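Local structure of hemolysin-like protein containing CBS domains (Oenococcus oeni, 3OCO) at residues V35-L45 / Q79-S89; R93-N101 / M111-I122. The protein is of unknown function but forms the paired CBS-domain part of a probable membrane protein that may bind flavin adenine dinucleotide. One frame throughout, in Å; residues are numbered along the deposited sequence.

Following the chain from its N terminus, strand 35-36 and the start of helix 41-51 come first; the chain then runs through strands 55-60 and 66-72 and helix 73-83 before 79-89 returns to close contact 1. This ties strand 35-36 and the start of helix 41-51 to the end of helix 73-83 and the loop after it. Only a few residues later contact 2 opens: strand 96-99 leads through helix 104-113 into strand 119-122, closing a short beta-alpha-beta unit in the second CBS repeat. The two contacts therefore follow in series, neither nesting nor crossing, with centres about 23 Å apart. Contact 1 is centred about 18 Å from the centre of the chain, contact 2 about 8 Å.

Contact 1: V35-L45 / Q79-S89; sequences VDVDETIADAL and QARIDDKAKIS
The turn leading into helix 41-51, in the first CBS repeat, meets the end of helix 73-83 and the loop after it through backbone bonds that run past the helix N-cap. I88 N donates to E39 O at 2.8 Å. I41 N reaches A86 O at 2.8 Å, and A42 N donates to D84 O (2.9 Å). Two first-turn amides of helix 41-51 are thus satisfied by carbonyls of the D83-A86 turn. T40 and D43 form a capping box: D43 N donates to T40 OG1 (3.2 Å), and T40 N to D43 OD2 on its anti lone pair. In addition, T40 OG1 donates to OD2 from above the carboxylate plane.

The buried I88, with CG1 anti to its carbonyl carbon (chi1 -56°), packs CD1 tightly on A44 CB, 3.4 Å away, while CG2 meets V35 CG2. I41 crosses Q79 at about a right angle, CD1 lying 3.8 Å from Q79 CG, and its other branch, CG2, rests on A80. At the outer end a water joins D38 OD1 (2.7 Å) to S89 OG.

Helical segments 41-45 and 79-83 run roughly antiparallel, at 143°. I76 of helix 73-83 packs on I41, A44 and L45, V58 of strand 55-60 touches V35, V37 and I88, and L45 also meets R81 of the second subunit.

Contact 2: R93-N101 / M111-I122; sequences RDIVSVPEN and MSAHRVPMAIVI
Strands 96-99 and 119-122 run parallel, their axes approaching to 4.4 Å and twisted by 35°, pairing V96 with A119 through P99 with I122. V96 and V98 each donate and accept across the pair: V96 N to M118 O, I120 N to V96 O at 2.7 Å, V98 N to I120 O, and I122 N to V98 O.

V96, on the face shared with V98, A119 and V121, points its two methyls at different partners. Its chi1 of 70° puts CG1 between the backbone N and the carbonyl carbon and leaves CG2 anti to the N, over the centre of the H114 ring, 3.6 Å from its centroid and 7° off the normal, a CH-pi contact; H114 ND1 is hydrogen-bonded to E110 O. CG1 presses on V116 CG2 at 3.4 Å and touches M111 CG. Farther along this face, V121 CG1 approaches E100 CA at 3.6 Å. On the other face, I120 CD1 comes against I95 CB, and I122 CD1 lies 3.4 Å from S97 CB.

The pair forms the parallel part of a beta-alpha-beta unit, whose helix 104-113 is closed by a Schellman motif with R115 as C-prime residue. Strand 128-132 flanks 119-122 antiparallel, and E100 OE2 is hydrogen-bonded to S129 OG there.

Contact 1: V35-L45 / Q79-S89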
loop_
_atom_site.group_PDB
_atom_site.type_symbol
_atom_site.label_atom_id
_atom_site.label_comp_id
_atom_site.label_asym_id
_atom_site.label_seq_id
_atom_site.Cartn_x
_atom_site.Cartn_y
_atom_site.Cartn_z
ATOM N N VAL A 35 -5.339 8.281 15.208
ATOM C CA VAL A 35 -6.689 8.733 15.530
ATOM C C VAL A 35 -7.153 8.045 16.818
ATOM O O VAL A 35 -6.658 6.979 17.176
ATOM C CB VAL A 35 -7.687 8.405 14.408
ATOM C CG1 VAL A 35 -7.352 9.194 13.169
ATOM C CG2 VAL A 35 -7.666 6.921 14.119
ATOM N N ASP A 36 -8.120 8.642 17.489
ATOM C CA ASP A 36 -8.583 8.141 18.781
ATOM C C ASP A 36 -9.859 7.297 18.652
ATOM O O ASP A 36 -10.707 7.570 17.801
ATOM C CB ASP A 36 -8.818 9.312 19.744
ATOM C CG ASP A 36 -9.162 8.850 21.152
ATOM O OD1 ASP A 36 -8.320 8.153 21.754
ATOM O OD2 ASP A 36 -10.269 9.175 21.651
ATOM N N VAL A 37 -9.992 6.285 19.508
ATOM C CA VAL A 37 -11.139 5.381 19.460
ATOM C C VAL A 37 -12.483 6.124 19.579
ATOM O O VAL A 37 -13.525 5.613 19.171
ATOM C CB VAL A 37 -11.041 4.299 20.551
ATOM C CG1 VAL A 37 -11.072 4.933 21.956
ATOM C CG2 VAL A 37 -12.148 3.285 20.394
ATOM N N ASP A 38 -12.452 7.337 20.122
ATOM C CA ASP A 38 -13.674 8.111 20.321
ATOM C C ASP A 38 -13.841 9.263 19.337
ATOM O O ASP A 38 -14.757 10.079 19.470
ATOM C CB ASP A 38 -13.731 8.659 21.739
ATOM C CG ASP A 38 -14.379 7.692 22.710
ATOM O OD1 ASP A 38 -14.682 6.542 22.318
ATOM O OD2 ASP A 38 -14.586 8.097 23.870
ATOM N N GLU A 39 -12.947 9.357 18.364
ATOM C CA GLU A 39 -13.157 10.318 17.293
ATOM C C GLU A 39 -14.168 9.737 16.325
ATOM O O GLU A 39 -14.379 8.523 16.286
ATOM C CB GLU A 39 -11.850 10.685 16.604
ATOM C CG GLU A 39 -11.448 12.130 16.866
ATOM C CD GLU A 39 -10.000 12.270 17.301
ATOM O OE1 GLU A 39 -9.139 11.519 16.786
ATOM O OE2 GLU A 39 -9.723 13.139 18.157
ATOM N N THR A 40 -14.829 10.611 15.577
ATOM C CA THR A 40 -15.828 10.184 14.615
ATOM C C THR A 40 -15.181 9.890 13.268
ATOM O O THR A 40 -14.075 10.343 12.980
ATOM C CB THR A 40 -16.818 11.281 14.370
ATOM O OG1 THR A 40 -16.106 12.396 13.823
ATOM C CG2 THR A 40 -17.490 11.701 15.690
ATOM N N ILE A 41 -15.895 9.149 12.436
ATOM C CA ILE A 41 -15.402 8.822 11.126
ATOM C C ILE A 41 -15.110 10.106 10.391
ATOM O O ILE A 41 -14.074 10.243 9.759
ATOM C CB ILE A 41 -16.420 8.021 10.357
ATOM C CG1 ILE A 41 -16.712 6.714 11.091
ATOM C CG2 ILE A 41 -15.918 7.752 8.939
ATOM C CD1 ILE A 41 -15.778 5.600 10.729
ATOM N N ALA A 42 -16.013 11.065 10.504
ATOM C CA ALA A 42 -15.838 12.350 9.838
ATOM C C ALA A 42 -14.507 12.989 10.180
ATOM O O ALA A 42 -13.935 13.701 9.361
ATOM C CB ALA A 42 -16.972 13.291 10.194
ATOM N N ASP A 43 -14.026 12.741 11.397
ATOM C CA ASP A 43 -12.727 13.249 11.834
ATOM C C ASP A 43 -11.601 12.513 11.126
ATOM O O ASP A 43 -10.666 13.124 10.608
ATOM C CB ASP A 43 -12.551 13.063 13.341
ATOM C CG ASP A 43 -13.383 14.034 14.154
ATOM O OD1 ASP A 43 -13.343 15.247 13.853
ATOM O OD2 ASP A 43 -14.063 13.578 15.104
ATOM N N ALA A 44 -11.682 11.190 11.158
ATOM C CA ALA A 44 -10.744 10.347 10.454
ATOM C C ALA A 44 -10.652 10.714 8.956
ATOM O O ALA A 44 -9.562 10.806 8.412
ATOM C CB ALA A 44 -11.125 8.884 10.638
ATOM N N LEU A 45 -11.795 10.928 8.304
ATOM C CA LEU A 45 -11.826 11.278 6.892
ATOM C C LEU A 45 -10.993 12.517 6.605
ATOM O O LEU A 45 -10.154 12.502 5.717
ATOM C CB LEU A 45 -13.249 11.519 6.395
ATOM C CG LEU A 45 -13.275 11.974 4.911
ATOM C CD1 LEU A 45 -12.645 10.902 4.032
ATOM C CD2 LEU A 45 -14.686 12.326 4.399
ATOM N N GLN A 79 -17.493 4.379 5.173
ATOM C CA GLN A 79 -18.454 4.628 6.258
ATOM C C GLN A 79 -18.958 6.076 6.325
ATOM O O GLN A 79 -20.123 6.308 6.664
ATOM C CB GLN A 79 -17.887 4.182 7.609
ATOM C CG GLN A 79 -18.806 4.443 8.758
ATOM C CD GLN A 79 -20.073 3.632 8.687
ATOM O OE1 GLN A 79 -20.106 2.541 8.095
ATOM N NE2 GLN A 79 -21.134 4.154 9.304
ATOM N N ALA A 80 -18.095 7.041 5.984
ATOM C CA ALA A 80 -18.492 8.458 5.930
ATOM C C ALA A 80 -19.709 8.702 5.032
ATOM O O ALA A 80 -20.554 9.547 5.326
ATOM C CB ALA A 80 -17.333 9.317 5.473
ATOM N N ARG A 81 -19.784 7.966 3.928
ATOM C CA ARG A 81 -20.929 8.053 3.042
ATOM C C ARG A 81 -22.172 7.515 3.744
ATOM O O ARG A 81 -23.295 7.880 3.409
ATOM C CB ARG A 81 -20.654 7.285 1.748
ATOM C CG ARG A 81 -19.629 7.987 0.844
ATOM C CD ARG A 81 -18.983 7.030 -0.144
ATOM N NE ARG A 81 -19.940 6.061 -0.677
ATOM C CZ ARG A 81 -20.699 6.244 -1.756
ATOM N NH1 ARG A 81 -20.620 7.372 -2.478
ATOM N NH2 ARG A 81 -21.535 5.281 -2.120
ATOM N N ILE A 82 -21.978 6.639 4.721
ATOM C CA ILE A 82 -23.128 6.047 5.388
ATOM C C ILE A 82 -23.532 6.821 6.647
ATOM O O ILE A 82 -24.673 7.249 6.772
ATOM C CB ILE A 82 -22.891 4.573 5.699
ATOM C CG1 ILE A 82 -22.673 3.810 4.399
ATOM C CG2 ILE A 82 -24.060 3.990 6.495
ATOM C CD1 ILE A 82 -22.404 2.342 4.613
ATOM N N ASP A 83 -22.590 7.010 7.564
ATOM C CA ASP A 83 -22.862 7.733 8.796
ATOM C C ASP A 83 -21.552 8.182 9.419
ATOM O O ASP A 83 -20.928 7.426 10.158
ATOM C CB ASP A 83 -23.600 6.831 9.775
ATOM C CG ASP A 83 -23.966 7.545 11.056
ATOM O OD1 ASP A 83 -23.669 8.753 11.178
ATOM O OD2 ASP A 83 -24.561 6.894 11.939
ATOM N N ASP A 84 -21.139 9.408 9.111
ATOM C CA ASP A 84 -19.827 9.897 9.519
ATOM C C ASP A 84 -19.744 10.298 10.993
ATOM O O ASP A 84 -18.726 10.829 11.436
ATOM C CB ASP A 84 -19.400 11.081 8.656
ATOM C CG ASP A 84 -20.243 12.314 8.894
ATOM O OD1 ASP A 84 -21.091 12.285 9.810
ATOM O OD2 ASP A 84 -20.060 13.317 8.165
ATOM N N LYS A 85 -20.812 10.068 11.746
ATOM C CA LYS A 85 -20.810 10.404 13.169
ATOM C C LYS A 85 -20.436 9.189 13.996
ATOM O O LYS A 85 -20.132 9.310 15.175
ATOM C CB LYS A 85 -22.166 10.970 13.595
ATOM C CG LYS A 85 -22.514 12.254 12.852
ATOM C CD LYS A 85 -23.952 12.680 13.045
ATOM C CE LYS A 85 -24.161 14.084 12.491
ATOM N NZ LYS A 85 -23.224 15.080 13.103
ATOM N N ALA A 86 -20.447 8.016 13.373
ATOM C CA ALA A 86 -20.014 6.806 14.049
ATOM C C ALA A 86 -18.565 6.960 14.496
ATOM O O ALA A 86 -17.802 7.710 13.892
ATOM C CB ALA A 86 -20.180 5.599 13.144
ATOM N N LYS A 87 -18.204 6.253 15.563
ATOM C CA LYS A 87 -16.898 6.384 16.209
ATOM C C LYS A 87 -15.919 5.441 15.557
ATOM O O LYS A 87 -16.310 4.381 15.077
ATOM C CB LYS A 87 -16.990 5.999 17.701
ATOM C CG LYS A 87 -17.904 6.867 18.564
ATOM C CD LYS A 87 -17.333 8.269 18.687
ATOM C CE LYS A 87 -18.048 9.026 19.754
ATOM N NZ LYS A 87 -18.121 8.150 20.977
ATOM N N ILE A 88 -14.638 5.791 15.603
ATOM C CA ILE A 88 -13.611 4.961 14.990
ATOM C C ILE A 88 -13.744 3.508 15.440
ATOM O O ILE A 88 -13.523 2.589 14.655
ATOM C CB ILE A 88 -12.202 5.486 15.295
ATOM C CG1 ILE A 88 -12.078 6.940 14.860
ATOM C CG2 ILE A 88 -11.167 4.682 14.544
ATOM C CD1 ILE A 88 -12.083 7.109 13.366
ATOM N N SER A 89 -14.109 3.302 16.703
ATOM C CA SER A 89 -14.240 1.954 17.250
ATOM C C SER A 89 -15.142 1.060 16.411
ATOM O O SER A 89 -15.020 -0.163 16.423
ATOM C CB SER A 89 -14.788 2.007 18.682
ATOM O OG SER A 89 -15.999 2.751 18.728
HETATM O O HOH W 1 -16.032 4.639 20.913
#

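Contact 2: R93-N101 / M111-I122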
loop_
_atom_site.group_PDB
_atom_site.type_symbol
_atom_site.label_atom_id
_atom_site.label_comp_id
_atom_site.label_asym_id
_atom_site.label_seq_id
_atom_site.Cartn_x
_atom_site.Cartn_y
_atom_site.Cartn_z
ATOM N N ARG A 93 -9.645 -2.166 13.348
ATOM C CA ARG A 93 -9.268 -3.577 13.241
ATOM C C ARG A 93 -7.946 -3.851 13.943
ATOM O O ARG A 93 -7.211 -2.918 14.247
ATOM C CB ARG A 93 -9.228 -4.052 11.776
ATOM C CG ARG A 93 -8.954 -2.970 10.763
ATOM C CD ARG A 93 -10.030 -2.919 9.690
ATOM N NE ARG A 93 -9.737 -3.783 8.553
ATOM C CZ ARG A 93 -10.624 -4.117 7.621
ATOM N NH1 ARG A 93 -10.275 -4.914 6.623
ATOM N NH2 ARG A 93 -11.866 -3.662 7.693
ATOM N N ASP A 94 -7.661 -5.133 14.181
ATOM C CA ASP A 94 -6.579 -5.582 15.079
ATOM C C ASP A 94 -5.161 -5.278 14.629
ATOM O O ASP A 94 -4.882 -5.154 13.445
ATOM C CB ASP A 94 -6.653 -7.096 15.298
ATOM C CG ASP A 94 -7.902 -7.520 16.015
ATOM O OD1 ASP A 94 -8.596 -6.636 16.557
ATOM O OD2 ASP A 94 -8.181 -8.739 16.040
ATOM N N ILE A 95 -4.255 -5.196 15.590
ATOM C CA ILE A 95 -2.843 -5.135 15.269
ATOM C C ILE A 95 -2.124 -6.239 15.985
ATOM O O ILE A 95 -2.737 -7.013 16.721
ATOM C CB ILE A 95 -2.227 -3.784 15.622
ATOM C CG1 ILE A 95 -2.613 -3.354 17.043
ATOM C CG2 ILE A 95 -2.696 -2.745 14.619
ATOM C CD1 ILE A 95 -1.616 -3.751 18.137
ATOM N N VAL A 96 -0.825 -6.339 15.738
ATOM C CA VAL A 96 0.023 -7.202 16.540
ATOM C C VAL A 96 1.152 -6.349 17.140
ATOM O O VAL A 96 1.627 -5.394 16.521
ATOM C CB VAL A 96 0.550 -8.403 15.730
ATOM C CG1 VAL A 96 1.558 -7.946 14.681
ATOM C CG2 VAL A 96 1.162 -9.441 16.654
ATOM N N SER A 97 1.546 -6.657 18.368
ATOM C CA SER A 97 2.628 -5.909 18.981
ATOM C C SER A 97 3.873 -6.773 19.040
ATOM O O SER A 97 3.795 -8.001 19.166
ATOM C CB SER A 97 2.225 -5.405 20.371
ATOM O OG SER A 97 1.904 -6.473 21.244
ATOM N N VAL A 98 5.027 -6.130 18.915
ATOM C CA VAL A 98 6.299 -6.841 18.894
ATOM C C VAL A 98 7.327 -5.991 19.628
ATOM O O VAL A 98 7.217 -4.761 19.608
ATOM C CB VAL A 98 6.791 -7.086 17.436
ATOM C CG1 VAL A 98 5.667 -7.651 16.561
ATOM C CG2 VAL A 98 7.328 -5.811 16.810
ATOM N N PRO A 99 8.335 -6.640 20.261
ATOM C CA PRO A 99 9.396 -5.937 20.997
ATOM C C PRO A 99 10.392 -5.263 20.060
ATOM O O PRO A 99 10.559 -5.718 18.924
ATOM C CB PRO A 99 10.103 -7.062 21.776
ATOM C CG PRO A 99 9.427 -8.365 21.372
ATOM C CD PRO A 99 8.608 -8.085 20.152
ATOM N N GLU A 100 11.044 -4.197 20.526
ATOM C CA GLU A 100 12.028 -3.470 19.710
ATOM C C GLU A 100 13.081 -4.362 19.077
ATOM O O GLU A 100 13.628 -4.043 18.019
ATOM C CB GLU A 100 12.738 -2.406 20.542
ATOM C CG GLU A 100 11.958 -1.137 20.727
ATOM C CD GLU A 100 12.431 -0.345 21.922
ATOM O OE1 GLU A 100 13.628 -0.433 22.268
ATOM O OE2 GLU A 100 11.604 0.362 22.526
ATOM N N ASN A 101 13.380 -5.479 19.724
ATOM C CA ASN A 101 14.498 -6.302 19.291
ATOM C C ASN A 101 14.120 -7.481 18.391
ATOM O O ASN A 101 14.991 -8.247 17.999
ATOM C CB ASN A 101 15.333 -6.776 20.489
ATOM C CG ASN A 101 14.515 -7.574 21.483
ATOM O OD1 ASN A 101 14.188 -8.737 21.249
ATOM N ND2 ASN A 101 14.166 -6.944 22.600
HETATM N N MSE A 111 3.027 -10.553 11.871
HETATM C CA MSE A 111 1.974 -9.903 11.104
HETATM C C MSE A 111 1.196 -10.876 10.234
HETATM O O MSE A 111 0.023 -10.665 9.957
HETATM C CB MSE A 111 2.558 -8.813 10.206
HETATM C CG MSE A 111 3.113 -7.645 10.975
HETATM SE SE MSE A 111 4.306 -6.587 9.880
HETATM C CE MSE A 111 3.026 -5.487 8.911
ATOM N N SER A 112 1.846 -11.935 9.783
ATOM C CA SER A 112 1.159 -12.874 8.912
ATOM C C SER A 112 0.339 -13.883 9.712
ATOM O O SER A 112 -0.793 -14.208 9.346
ATOM C CB SER A 112 2.146 -13.583 7.992
ATOM O OG SER A 112 1.481 -14.577 7.239
ATOM N N ALA A 113 0.906 -14.377 10.804
ATOM C CA ALA A 113 0.222 -15.391 11.592
ATOM C C ALA A 113 -1.043 -14.800 12.196
ATOM O O ALA A 113 -2.061 -15.485 12.315
ATOM C CB ALA A 113 1.151 -15.960 12.679
ATOM N N HIS A 114 -0.969 -13.518 12.557
ATOM C CA HIS A 114 -2.066 -12.793 13.201
ATOM C C HIS A 114 -2.959 -12.099 12.171
ATOM O O HIS A 114 -3.993 -11.525 12.519
ATOM C CB HIS A 114 -1.513 -11.732 14.155
ATOM C CG HIS A 114 -0.958 -12.277 15.434
ATOM N ND1 HIS A 114 0.298 -12.839 15.524
ATOM C CD2 HIS A 114 -1.472 -12.312 16.687
ATOM C CE1 HIS A 114 0.526 -13.211 16.772
ATOM N NE2 HIS A 114 -0.534 -12.901 17.497
ATOM N N ARG A 115 -2.530 -12.137 10.911
ATOM C CA ARG A 115 -3.256 -11.537 9.789
ATOM C C ARG A 115 -3.526 -10.055 9.983
ATOM O O ARG A 115 -4.656 -9.595 9.845
ATOM C CB ARG A 115 -4.557 -12.292 9.519
ATOM C CG ARG A 115 -4.331 -13.761 9.252
ATOM C CD ARG A 115 -5.631 -14.523 9.082
ATOM N NE ARG A 115 -5.377 -15.920 8.730
ATOM C CZ ARG A 115 -5.381 -16.398 7.488
ATOM N NH1 ARG A 115 -5.643 -15.597 6.461
ATOM N NH2 ARG A 115 -5.134 -17.685 7.277
ATOM N N VAL A 116 -2.483 -9.305 10.314
ATOM C CA VAL A 116 -2.606 -7.863 10.439
ATOM C C VAL A 116 -1.597 -7.206 9.503
ATOM O O VAL A 116 -0.561 -7.792 9.200
ATOM C CB VAL A 116 -2.386 -7.390 11.905
ATOM C CG1 VAL A 116 -3.406 -8.032 12.829
ATOM C CG2 VAL A 116 -0.976 -7.713 12.376
ATOM N N PRO A 117 -1.901 -5.995 9.017
ATOM C CA PRO A 117 -0.924 -5.288 8.190
ATOM C C PRO A 117 -0.153 -4.272 9.033
ATOM O O PRO A 117 0.631 -3.472 8.523
ATOM C CB PRO A 117 -1.804 -4.563 7.162
ATOM C CG PRO A 117 -3.240 -4.633 7.717
ATOM C CD PRO A 117 -3.171 -5.259 9.081
HETATM N N MSE A 118 -0.376 -4.302 10.342
HETATM C CA MSE A 118 0.342 -3.385 11.205
HETATM C C MSE A 118 0.897 -4.051 12.448
HETATM O O MSE A 118 0.189 -4.746 13.168
HETATM C CB MSE A 118 -0.513 -2.181 11.585
HETATM C CG MSE A 118 0.223 -1.237 12.534
HETATM SE SE MSE A 118 -0.576 0.515 12.679
HETATM C CE MSE A 118 -1.836 0.231 14.129
ATOM N N ALA A 119 2.184 -3.840 12.672
ATOM C CA ALA A 119 2.823 -4.256 13.902
ATOM C C ALA A 119 3.132 -3.008 14.702
ATOM O O ALA A 119 3.576 -2.002 14.141
ATOM C CB ALA A 119 4.088 -4.997 13.597
ATOM N N ILE A 120 2.886 -3.061 16.008
ATOM C CA ILE A 120 3.229 -1.944 16.865
ATOM C C ILE A 120 4.468 -2.334 17.652
ATOM O O ILE A 120 4.469 -3.363 18.346
ATOM C CB ILE A 120 2.068 -1.573 17.840
ATOM C CG1 ILE A 120 0.901 -0.926 17.096
ATOM C CG2 ILE A 120 2.534 -0.562 18.837
ATOM C CD1 ILE A 120 0.298 -1.770 16.029
ATOM N N VAL A 121 5.522 -1.529 17.527
ATOM C CA VAL A 121 6.772 -1.800 18.232
ATOM C C VAL A 121 6.720 -1.216 19.660
ATOM O O VAL A 121 6.556 -0.001 19.827
ATOM C CB VAL A 121 8.000 -1.247 17.467
ATOM C CG1 VAL A 121 9.289 -1.765 18.091
ATOM C CG2 VAL A 121 7.952 -1.643 16.000
ATOM N N ILE A 122 6.853 -2.082 20.672
ATOM C CA ILE A 122 6.639 -1.713 22.089
ATOM C C ILE A 122 7.943 -1.656 22.883
ATOM O O ILE A 122 8.801 -2.515 22.716
ATOM C CB ILE A 122 5.794 -2.775 22.831
ATOM C CG1 ILE A 122 5.150 -3.766 21.873
ATOM C CG2 ILE A 122 4.751 -2.139 23.709
ATOM C CD1 ILE A 122 4.776 -5.063 22.574
#